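Cell division control protein 4 (Saccharomyces cerevisiae, PDB 3V7D) recognises phosphorylated target proteins such as the CDK inhibitor SIC1 for an SCF E3 ubiquitin ligase, directing their ubiquitination and degradation. Local coordinates at residues Ile317-Cys325 with Ile336-Met345; Ser277-Ser285 with Val294-Leu303. The protein carries 1 engineered substitution. All coordinates share one frame; numbering follows the deposited sequence.

Contact 1 (Ile317-Cys325 with Ile336-Met345); sequences IYDHERKRC and IWDLENGELM. Engineered in segment 336-345: Leu-344 (natural residue Cys).
Tyr-318 meets Leu-339 obliquely, its CE1 3.6 Å from CD1 of the leucine, at one end of the four-stranded WD40 propeller blade that carries most of the fifth WD repeat. Segment 317-325 supplies the first and second strands of the blade and 336-345 the third and fourth. In the turn between the first two, Asp-319 is held by Arg-322, whose NH1 reaches the syn side of OD2 at 2.9 Å in a salt bridge. Lys-323 bends at its third and fourth torsions and lays its aliphatic CE 3.4 Å from OE2 of Glu-340. The carbonyl O of Lys-323 accepts the backbone N of Leu-339, and a water bridges it to Asp-338 OD1, though this water has more acceptors in reach than protons to give. The same carboxylate oxygen takes the backbone N of Glu-340 in an Asx turn. Arg-324 runs extended from CG to NE; Arg-322 CD lies over one face of its guanidinium and Met-345 CE over the opposite one, both toward the rim, CE 3.7 Å from Arg-324 NE. NH1 goes on to Asn-380 O and Tyr-382 OH. A serine in place of Arg-324 would probably leave the Met-345 methyl without its flat partner and the Asn-380 carbonyl without this donor. Cys-325 continues the ladder as a hydrogen-bonded antiparallel pair with Trp-337. SG, anti to the backbone N (chi1 171°), stands obliquely beside the indole; CB meets Leu-339 CD2. Trp-337 NE1 hydrogen-bonds Ser-327 OG, and Trp-337 N donates to Cys-325 O at 2.7 Å.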
loop_
_atom_site.group_PDB
_atom_site.type_symbol
_atom_site.label_atom_id
_atom_site.label_comp_id
_atom_site.label_asym_id
_atom_site.label_seq_id
_atom_site.Cartn_x
_atom_site.Cartn_y
_atom_site.Cartn_z
ATOM N N ILE B 317 -13.487 4.764 10.308
ATOM C CA ILE B 317 -13.050 4.595 8.934
ATOM C C ILE B 317 -14.108 3.828 8.161
ATOM O O ILE B 317 -14.599 2.798 8.622
ATOM C CB ILE B 317 -11.717 3.836 8.852
ATOM C CG1 ILE B 317 -10.580 4.699 9.411
ATOM C CG2 ILE B 317 -11.418 3.429 7.412
ATOM C CD1 ILE B 317 -9.221 4.057 9.291
ATOM N N TYR B 318 -14.478 4.343 6.995
ATOM C CA TYR B 318 -15.327 3.590 6.090
ATOM C C TYR B 318 -14.449 2.753 5.164
ATOM O O TYR B 318 -13.826 3.277 4.244
ATOM C CB TYR B 318 -16.235 4.526 5.284
ATOM C CG TYR B 318 -17.030 3.833 4.198
ATOM C CD1 TYR B 318 -17.599 2.583 4.412
ATOM C CD2 TYR B 318 -17.232 4.440 2.961
ATOM C CE1 TYR B 318 -18.331 1.947 3.423
ATOM C CE2 TYR B 318 -17.969 3.813 1.965
ATOM C CZ TYR B 318 -18.513 2.566 2.204
ATOM O OH TYR B 318 -19.243 1.932 1.224
ATOM N N ASP B 319 -14.391 1.453 5.430
ATOM C CA ASP B 319 -13.694 0.522 4.556
ATOM C C ASP B 319 -14.601 0.221 3.371
ATOM O O ASP B 319 -15.409 -0.701 3.427
ATOM C CB ASP B 319 -13.370 -0.770 5.312
ATOM C CG ASP B 319 -12.474 -1.713 4.519
ATOM O OD1 ASP B 319 -12.256 -1.478 3.311
ATOM O OD2 ASP B 319 -11.995 -2.705 5.110
ATOM N N HIS B 320 -14.470 1.006 2.304
ATOM C CA HIS B 320 -15.347 0.868 1.143
ATOM C C HIS B 320 -14.987 -0.343 0.286
ATOM O O HIS B 320 -15.839 -0.897 -0.404
ATOM C CB HIS B 320 -15.326 2.140 0.290
ATOM C CG HIS B 320 -13.969 2.493 -0.229
ATOM N ND1 HIS B 320 -13.050 3.199 0.515
ATOM C CD2 HIS B 320 -13.372 2.232 -1.416
ATOM C CE1 HIS B 320 -11.945 3.360 -0.190
ATOM N NE2 HIS B 320 -12.115 2.784 -1.366
ATOM N N GLU B 321 -13.723 -0.751 0.326
ATOM C CA GLU B 321 -13.297 -1.921 -0.429
ATOM C C GLU B 321 -14.026 -3.178 0.051
ATOM O O GLU B 321 -14.456 -4.001 -0.753
ATOM C CB GLU B 321 -11.784 -2.116 -0.329
ATOM C CG GLU B 321 -11.273 -3.291 -1.148
ATOM C CD GLU B 321 -9.822 -3.625 -0.862
ATOM O OE1 GLU B 321 -9.061 -2.711 -0.477
ATOM O OE2 GLU B 321 -9.448 -4.807 -1.017
ATOM N N ARG B 322 -14.173 -3.312 1.365
ATOM C CA ARG B 322 -14.807 -4.492 1.938
ATOM C C ARG B 322 -16.243 -4.220 2.366
ATOM O O ARG B 322 -16.938 -5.128 2.826
ATOM C CB ARG B 322 -13.999 -4.998 3.133
ATOM C CG ARG B 322 -12.549 -5.282 2.806
ATOM C CD ARG B 322 -11.792 -5.788 4.021
ATOM N NE ARG B 322 -10.403 -6.082 3.688
ATOM C CZ ARG B 322 -9.445 -5.165 3.617
ATOM N NH1 ARG B 322 -9.724 -3.889 3.856
ATOM N NH2 ARG B 322 -8.207 -5.523 3.302
ATOM N N LYS B 323 -16.677 -2.973 2.200
ATOM C CA LYS B 323 -18.002 -2.533 2.634
ATOM C C LYS B 323 -18.194 -2.770 4.127
ATOM O O LYS B 323 -19.121 -3.465 4.549
ATOM C CB LYS B 323 -19.112 -3.215 1.828
ATOM C CG LYS B 323 -19.102 -2.871 0.346
ATOM C CD LYS B 323 -20.397 -3.305 -0.327
ATOM C CE LYS B 323 -21.596 -2.544 0.229
ATOM N NZ LYS B 323 -21.660 -1.135 -0.262
ATOM N N ARG B 324 -17.295 -2.196 4.919
ATOM C CA ARG B 324 -17.343 -2.322 6.366
ATOM C C ARG B 324 -17.105 -0.978 7.033
ATOM O O ARG B 324 -16.613 -0.037 6.409
ATOM C CB ARG B 324 -16.277 -3.302 6.857
ATOM C CG ARG B 324 -16.446 -4.731 6.379
ATOM C CD ARG B 324 -15.238 -5.561 6.789
ATOM N NE ARG B 324 -15.295 -6.920 6.261
ATOM C CZ ARG B 324 -14.293 -7.790 6.340
ATOM N NH1 ARG B 324 -13.153 -7.442 6.923
ATOM N NH2 ARG B 324 -14.431 -9.007 5.835
ATOM N N CYS B 325 -17.454 -0.898 8.311
ATOM C CA CYS B 325 -17.126 0.270 9.106
ATOM C C CYS B 325 -16.303 -0.128 10.317
ATOM O O CYS B 325 -16.588 -1.130 10.981
ATOM C CB CYS B 325 -18.386 0.994 9.573
ATOM S SG CYS B 325 -18.017 2.300 10.768
ATOM N N ILE B 336 -16.046 -3.612 14.444
ATOM C CA ILE B 336 -16.114 -3.804 13.007
ATOM C C ILE B 336 -17.565 -4.070 12.641
ATOM O O ILE B 336 -18.199 -4.957 13.208
ATOM C CB ILE B 336 -15.260 -5.008 12.570
ATOM C CG1 ILE B 336 -13.841 -4.893 13.141
ATOM C CG2 ILE B 336 -15.245 -5.129 11.050
ATOM C CD1 ILE B 336 -13.068 -3.694 12.637
ATOM N N TRP B 337 -18.092 -3.298 11.697
ATOM C CA TRP B 337 -19.496 -3.409 11.322
ATOM C C TRP B 337 -19.646 -3.817 9.857
ATOM O O TRP B 337 -18.872 -3.383 9.006
ATOM C CB TRP B 337 -20.215 -2.074 11.543
ATOM C CG TRP B 337 -19.993 -1.439 12.884
ATOM C CD1 TRP B 337 -18.908 -0.708 13.277
ATOM C CD2 TRP B 337 -20.896 -1.443 13.997
ATOM N NE1 TRP B 337 -19.072 -0.271 14.570
ATOM C CE2 TRP B 337 -20.284 -0.707 15.033
ATOM C CE3 TRP B 337 -22.157 -2.003 14.219
ATOM C CZ2 TRP B 337 -20.894 -0.518 16.275
ATOM C CZ3 TRP B 337 -22.761 -1.814 15.453
ATOM C CH2 TRP B 337 -22.129 -1.077 16.464
ATOM N N ASP B 338 -20.653 -4.636 9.570
ATOM C CA ASP B 338 -20.963 -5.034 8.200
ATOM C C ASP B 338 -21.934 -4.027 7.598
ATOM O O ASP B 338 -23.092 -3.961 8.005
ATOM C CB ASP B 338 -21.589 -6.435 8.190
ATOM C CG ASP B 338 -21.723 -7.018 6.787
ATOM O OD1 ASP B 338 -21.784 -6.248 5.805
ATOM O OD2 ASP B 338 -21.768 -8.261 6.670
ATOM N N LEU B 339 -21.473 -3.252 6.620
ATOM C CA LEU B 339 -22.319 -2.211 6.038
ATOM C C LEU B 339 -23.243 -2.724 4.935
ATOM O O LEU B 339 -23.836 -1.936 4.194
ATOM C CB LEU B 339 -21.484 -1.039 5.524
ATOM C CG LEU B 339 -20.762 -0.199 6.583
ATOM C CD1 LEU B 339 -20.594 1.243 6.102
ATOM C CD2 LEU B 339 -21.483 -0.251 7.925
ATOM N N GLU B 340 -23.363 -4.043 4.828
ATOM C CA GLU B 340 -24.317 -4.626 3.898
ATOM C C GLU B 340 -25.642 -4.853 4.616
ATOM O O GLU B 340 -26.694 -4.901 3.984
ATOM C CB GLU B 340 -23.792 -5.939 3.316
ATOM C CG GLU B 340 -24.264 -6.219 1.896
ATOM C CD GLU B 340 -23.196 -5.926 0.856
ATOM O OE1 GLU B 340 -22.020 -6.274 1.097
ATOM O OE2 GLU B 340 -23.529 -5.346 -0.201
ATOM N N ASN B 341 -25.586 -4.983 5.939
ATOM C CA ASN B 341 -26.787 -5.215 6.739
ATOM C C ASN B 341 -26.859 -4.384 8.023
ATOM O O ASN B 341 -27.871 -4.402 8.725
ATOM C CB ASN B 341 -26.942 -6.704 7.066
ATOM C CG ASN B 341 -25.728 -7.275 7.775
ATOM O OD1 ASN B 341 -24.817 -6.544 8.165
ATOM N ND2 ASN B 341 -25.715 -8.591 7.950
ATOM N N GLY B 342 -25.782 -3.664 8.329
ATOM C CA GLY B 342 -25.737 -2.817 9.509
ATOM C C GLY B 342 -25.441 -3.594 10.777
ATOM O O GLY B 342 -25.695 -3.120 11.883
ATOM N N GLU B 343 -24.895 -4.793 10.613
ATOM C CA GLU B 343 -24.655 -5.691 11.737
ATOM C C GLU B 343 -23.239 -5.586 12.293
ATOM O O GLU B 343 -22.284 -5.344 11.553
ATOM C CB GLU B 343 -24.923 -7.136 11.317
ATOM C CG GLU B 343 -26.392 -7.481 11.195
ATOM C CD GLU B 343 -27.051 -7.659 12.545
ATOM O OE1 GLU B 343 -26.379 -8.171 13.466
ATOM O OE2 GLU B 343 -28.234 -7.283 12.687
ATOM N N LEU B 344 -23.119 -5.771 13.604
ATOM C CA LEU B 344 -21.822 -5.901 14.252
ATOM C C LEU B 344 -21.140 -7.172 13.757
ATOM O O LEU B 344 -21.768 -8.227 13.670
ATOM C CB LEU B 344 -21.989 -5.958 15.775
ATOM C CG LEU B 344 -20.734 -6.223 16.619
ATOM C CD1 LEU B 344 -19.753 -5.056 16.529
ATOM C CD2 LEU B 344 -21.101 -6.511 18.075
ATOM N N MET B 345 -19.859 -7.068 13.421
ATOM C CA MET B 345 -19.085 -8.238 13.030
ATOM C C MET B 345 -18.161 -8.653 14.164
ATOM O O MET B 345 -18.254 -9.770 14.673
ATOM C CB MET B 345 -18.258 -7.951 11.778
ATOM C CG MET B 345 -19.079 -7.623 10.549
ATOM S SD MET B 345 -18.028 -7.152 9.161
ATOM C CE MET B 345 -17.017 -8.623 9.000
HETATM O O HOH W 1 -19.662 -6.227 4.027
#

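Contact 2 (Ser277-Ser285 with Val294-Leu303); sequences SGHGNIVVS and VWDVAQMKCL
The indole of Trp-295 takes its partners from 277-285 at the edge: Val-283 O lies near the ring plane, 3.4 Å from CD1, and NE1 gives Ser-285 OG a nearly straight bond of 2.9 Å, only 7° out of plane. Ser-285 OG, set between backbone N and carbonyl carbon (chi1 66°), also bonds His-269, completing the Trp-Ser-His part of the hydrogen-bond network known from WD40 blades. The other flat groups, the Asn-281 amide and Asp-296 carboxylate, are turned 73° apart, and ND2 makes a weak bond of 3.3 Å to OD1. That oxygen is mainly occupied by the backbone N of Ala-298 and of Gln-299, which pins the turn after Asp-296. Between these ends the backbones of Val-283 and Trp-295 exchange two hydrogen bonds. On the side of Ile-282, its CG2 touches Val-294 CG1 at 3.8 Å and its CD1 touches Leu-303 CD1, the latter two side chains crossing at about a right angle; on the Trp-295 side, Val-283 CG2 meets Val-297 CG1 at 3.7 Å. The paired strands 282-287 and 292-296 are the middle of the blade that carries most of the fourth WD repeat: Ile-282 and Val-284 pack on Tyr-318 of strand 313-319, while Trp-295 rests on strands 229-233 and 262-266.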
loop_
_atom_site.group_PDB
_atom_site.type_symbol
_atom_site.label_atom_id
_atom_site.label_comp_id
_atom_site.label_asym_id
_atom_site.label_seq_id
_atom_site.Cartn_x
_atom_site.Cartn_y
_atom_site.Cartn_z
ATOM N N SER B 277 -15.987 9.781 7.797
ATOM C CA SER B 277 -15.216 9.059 6.791
ATOM C C SER B 277 -16.146 8.588 5.686
ATOM O O SER B 277 -17.111 7.872 5.948
ATOM C CB SER B 277 -14.505 7.860 7.428
ATOM O OG SER B 277 -13.870 7.051 6.451
ATOM N N GLY B 278 -15.865 8.988 4.452
ATOM C CA GLY B 278 -16.735 8.631 3.346
ATOM C C GLY B 278 -16.035 8.228 2.062
ATOM O O GLY B 278 -14.852 8.499 1.867
ATOM N N HIS B 279 -16.787 7.569 1.186
ATOM C CA HIS B 279 -16.324 7.228 -0.153
ATOM C C HIS B 279 -17.541 7.042 -1.050
ATOM O O HIS B 279 -18.499 6.363 -0.674
ATOM C CB HIS B 279 -15.488 5.951 -0.132
ATOM C CG HIS B 279 -15.001 5.527 -1.483
ATOM N ND1 HIS B 279 -13.745 5.845 -1.955
ATOM C CD2 HIS B 279 -15.605 4.815 -2.465
ATOM C CE1 HIS B 279 -13.595 5.343 -3.168
ATOM N NE2 HIS B 279 -14.708 4.714 -3.501
ATOM N N GLY B 280 -17.506 7.644 -2.235
ATOM C CA GLY B 280 -18.657 7.630 -3.115
ATOM C C GLY B 280 -19.844 8.280 -2.428
ATOM O O GLY B 280 -19.693 9.317 -1.786
ATOM N N ASN B 281 -21.016 7.662 -2.539
ATOM C CA ASN B 281 -22.232 8.215 -1.944
ATOM C C ASN B 281 -22.428 7.812 -0.485
ATOM O O ASN B 281 -23.388 8.233 0.156
ATOM C CB ASN B 281 -23.469 7.821 -2.759
ATOM C CG ASN B 281 -23.730 6.323 -2.742
ATOM O OD1 ASN B 281 -22.819 5.519 -2.945
ATOM N ND2 ASN B 281 -24.977 5.943 -2.492
ATOM N N ILE B 282 -21.521 6.991 0.034
ATOM C CA ILE B 282 -21.630 6.520 1.409
ATOM C C ILE B 282 -20.694 7.268 2.351
ATOM O O ILE B 282 -19.490 7.362 2.103
ATOM C CB ILE B 282 -21.355 5.014 1.515
ATOM C CG1 ILE B 282 -22.359 4.237 0.668
ATOM C CG2 ILE B 282 -21.443 4.563 2.964
ATOM C CD1 ILE B 282 -23.789 4.380 1.146
ATOM N N VAL B 283 -21.261 7.801 3.429
ATOM C CA VAL B 283 -20.492 8.520 4.435
ATOM C C VAL B 283 -20.860 8.031 5.831
ATOM O O VAL B 283 -22.038 7.882 6.152
ATOM C CB VAL B 283 -20.737 10.040 4.354
ATOM C CG1 VAL B 283 -20.010 10.756 5.474
ATOM C CG2 VAL B 283 -20.294 10.583 3.004
ATOM N N VAL B 284 -19.848 7.776 6.656
ATOM C CA VAL B 284 -20.065 7.363 8.037
ATOM C C VAL B 284 -19.647 8.464 9.011
ATOM O O VAL B 284 -18.561 9.034 8.888
ATOM C CB VAL B 284 -19.285 6.081 8.364
ATOM C CG1 VAL B 284 -19.571 5.633 9.792
ATOM C CG2 VAL B 284 -19.642 4.978 7.378
ATOM N N SER B 285 -20.514 8.769 9.973
ATOM C CA SER B 285 -20.183 9.734 11.013
ATOM C C SER B 285 -20.107 9.044 12.369
ATOM O O SER B 285 -20.850 8.104 12.628
ATOM C CB SER B 285 -21.224 10.850 11.069
ATOM O OG SER B 285 -22.483 10.338 11.477
ATOM N N VAL B 294 -24.503 5.591 9.274
ATOM C CA VAL B 294 -24.110 5.417 7.884
ATOM C C VAL B 294 -25.095 6.168 7.004
ATOM O O VAL B 294 -26.284 5.856 6.988
ATOM C CB VAL B 294 -24.107 3.936 7.481
ATOM C CG1 VAL B 294 -23.590 3.777 6.058
ATOM C CG2 VAL B 294 -23.270 3.123 8.455
ATOM N N TRP B 295 -24.600 7.165 6.278
ATOM C CA TRP B 295 -25.465 8.026 5.481
ATOM C C TRP B 295 -25.370 7.726 3.989
ATOM O O TRP B 295 -24.360 7.214 3.509
ATOM C CB TRP B 295 -25.110 9.496 5.708
ATOM C CG TRP B 295 -25.082 9.932 7.142
ATOM C CD1 TRP B 295 -23.997 9.951 7.973
ATOM C CD2 TRP B 295 -26.181 10.440 7.906
ATOM N NE1 TRP B 295 -24.357 10.430 9.209
ATOM C CE2 TRP B 295 -25.693 10.741 9.193
ATOM C CE3 TRP B 295 -27.533 10.663 7.630
ATOM C CZ2 TRP B 295 -26.508 11.248 10.202
ATOM C CZ3 TRP B 295 -28.342 11.169 8.632
ATOM C CH2 TRP B 295 -27.827 11.454 9.902
ATOM N N ASP B 296 -26.434 8.061 3.266
ATOM C CA ASP B 296 -26.431 8.036 1.809
ATOM C C ASP B 296 -26.600 9.475 1.336
ATOM O O ASP B 296 -27.717 9.980 1.251
ATOM C CB ASP B 296 -27.575 7.162 1.284
ATOM C CG ASP B 296 -27.500 6.927 -0.220
ATOM O OD1 ASP B 296 -27.163 7.865 -0.971
ATOM O OD2 ASP B 296 -27.788 5.793 -0.654
ATOM N N VAL B 297 -25.486 10.129 1.026
ATOM C CA VAL B 297 -25.502 11.554 0.715
ATOM C C VAL B 297 -26.083 11.861 -0.661
ATOM O O VAL B 297 -26.218 13.024 -1.037
ATOM C CB VAL B 297 -24.101 12.168 0.829
ATOM C CG1 VAL B 297 -23.576 12.008 2.246
ATOM C CG2 VAL B 297 -23.158 11.522 -0.176
ATOM N N ALA B 298 -26.419 10.820 -1.413
ATOM C CA ALA B 298 -27.130 11.001 -2.671
ATOM C C ALA B 298 -28.616 11.164 -2.376
ATOM O O ALA B 298 -29.306 11.961 -3.010
ATOM C CB ALA B 298 -26.895 9.819 -3.595
ATOM N N GLN B 299 -29.096 10.403 -1.397
ATOM C CA GLN B 299 -30.494 10.456 -0.996
ATOM C C GLN B 299 -30.676 11.336 0.234
ATOM O O GLN B 299 -31.801 11.684 0.592
ATOM C CB GLN B 299 -31.020 9.050 -0.700
ATOM C CG GLN B 299 -31.021 8.112 -1.893
ATOM C CD GLN B 299 -31.596 6.750 -1.556
ATOM O OE1 GLN B 299 -31.692 6.374 -0.387
ATOM N NE2 GLN B 299 -31.989 6.003 -2.582
ATOM N N MET B 300 -29.563 11.692 0.870
ATOM C CA MET B 300 -29.582 12.439 2.125
ATOM C C MET B 300 -30.445 11.729 3.160
ATOM O O MET B 300 -31.313 12.337 3.786
ATOM C CB MET B 300 -30.063 13.875 1.905
ATOM C CG MET B 300 -29.163 14.687 0.988
ATOM S SD MET B 300 -27.500 14.887 1.658
ATOM C CE MET B 300 -27.822 16.013 3.014
ATOM N N LYS B 301 -30.204 10.433 3.329
ATOM C CA LYS B 301 -30.988 9.621 4.249
ATOM C C LYS B 301 -30.088 8.751 5.121
ATOM O O LYS B 301 -28.998 8.352 4.707
ATOM C CB LYS B 301 -31.978 8.746 3.473
ATOM C CG LYS B 301 -32.976 7.994 4.343
ATOM C CD LYS B 301 -33.984 7.226 3.499
ATOM C CE LYS B 301 -35.050 6.571 4.367
ATOM N NZ LYS B 301 -36.135 5.954 3.552
ATOM N N CYS B 302 -30.551 8.474 6.336
ATOM C CA CYS B 302 -29.857 7.569 7.239
ATOM C C CYS B 302 -30.100 6.127 6.813
ATOM O O CYS B 302 -31.239 5.726 6.591
ATOM C CB CYS B 302 -30.336 7.784 8.675
ATOM S SG CYS B 302 -29.832 6.487 9.827
ATOM N N LEU B 303 -29.025 5.355 6.691
ATOM C CA LEU B 303 -29.130 3.951 6.299
ATOM C C LEU B 303 -29.111 3.048 7.521
ATOM O O LEU B 303 -29.972 2.183 7.680
ATOM C CB LEU B 303 -27.993 3.564 5.350
ATOM C CG LEU B 303 -28.023 4.174 3.949
ATOM C CD1 LEU B 303 -26.819 3.712 3.139
ATOM C CD2 LEU B 303 -29.323 3.812 3.240
#

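Overall arrangement
Contact 2 comes first along the chain and closes before contact 1 opens, strand 301-306 leading into 313-319. Each joins the middle strands of its own four-stranded antiparallel sheet, and the two sheets are neighbouring blades of the WD40 propeller, the part of this chain that follows the helices of its N-terminal F-box region. They lie about 13 Å apart, centre to centre, on the same side of the chain's centre. The blades meet directly: Tyr-318 N probably donates to Ser-277 OG at 2.8 Å, and the rings of His-320 and His-279 stack. The contacts thus tie two consecutive blades of the propeller that forms the WD40 part of this substrate-recognition subunit.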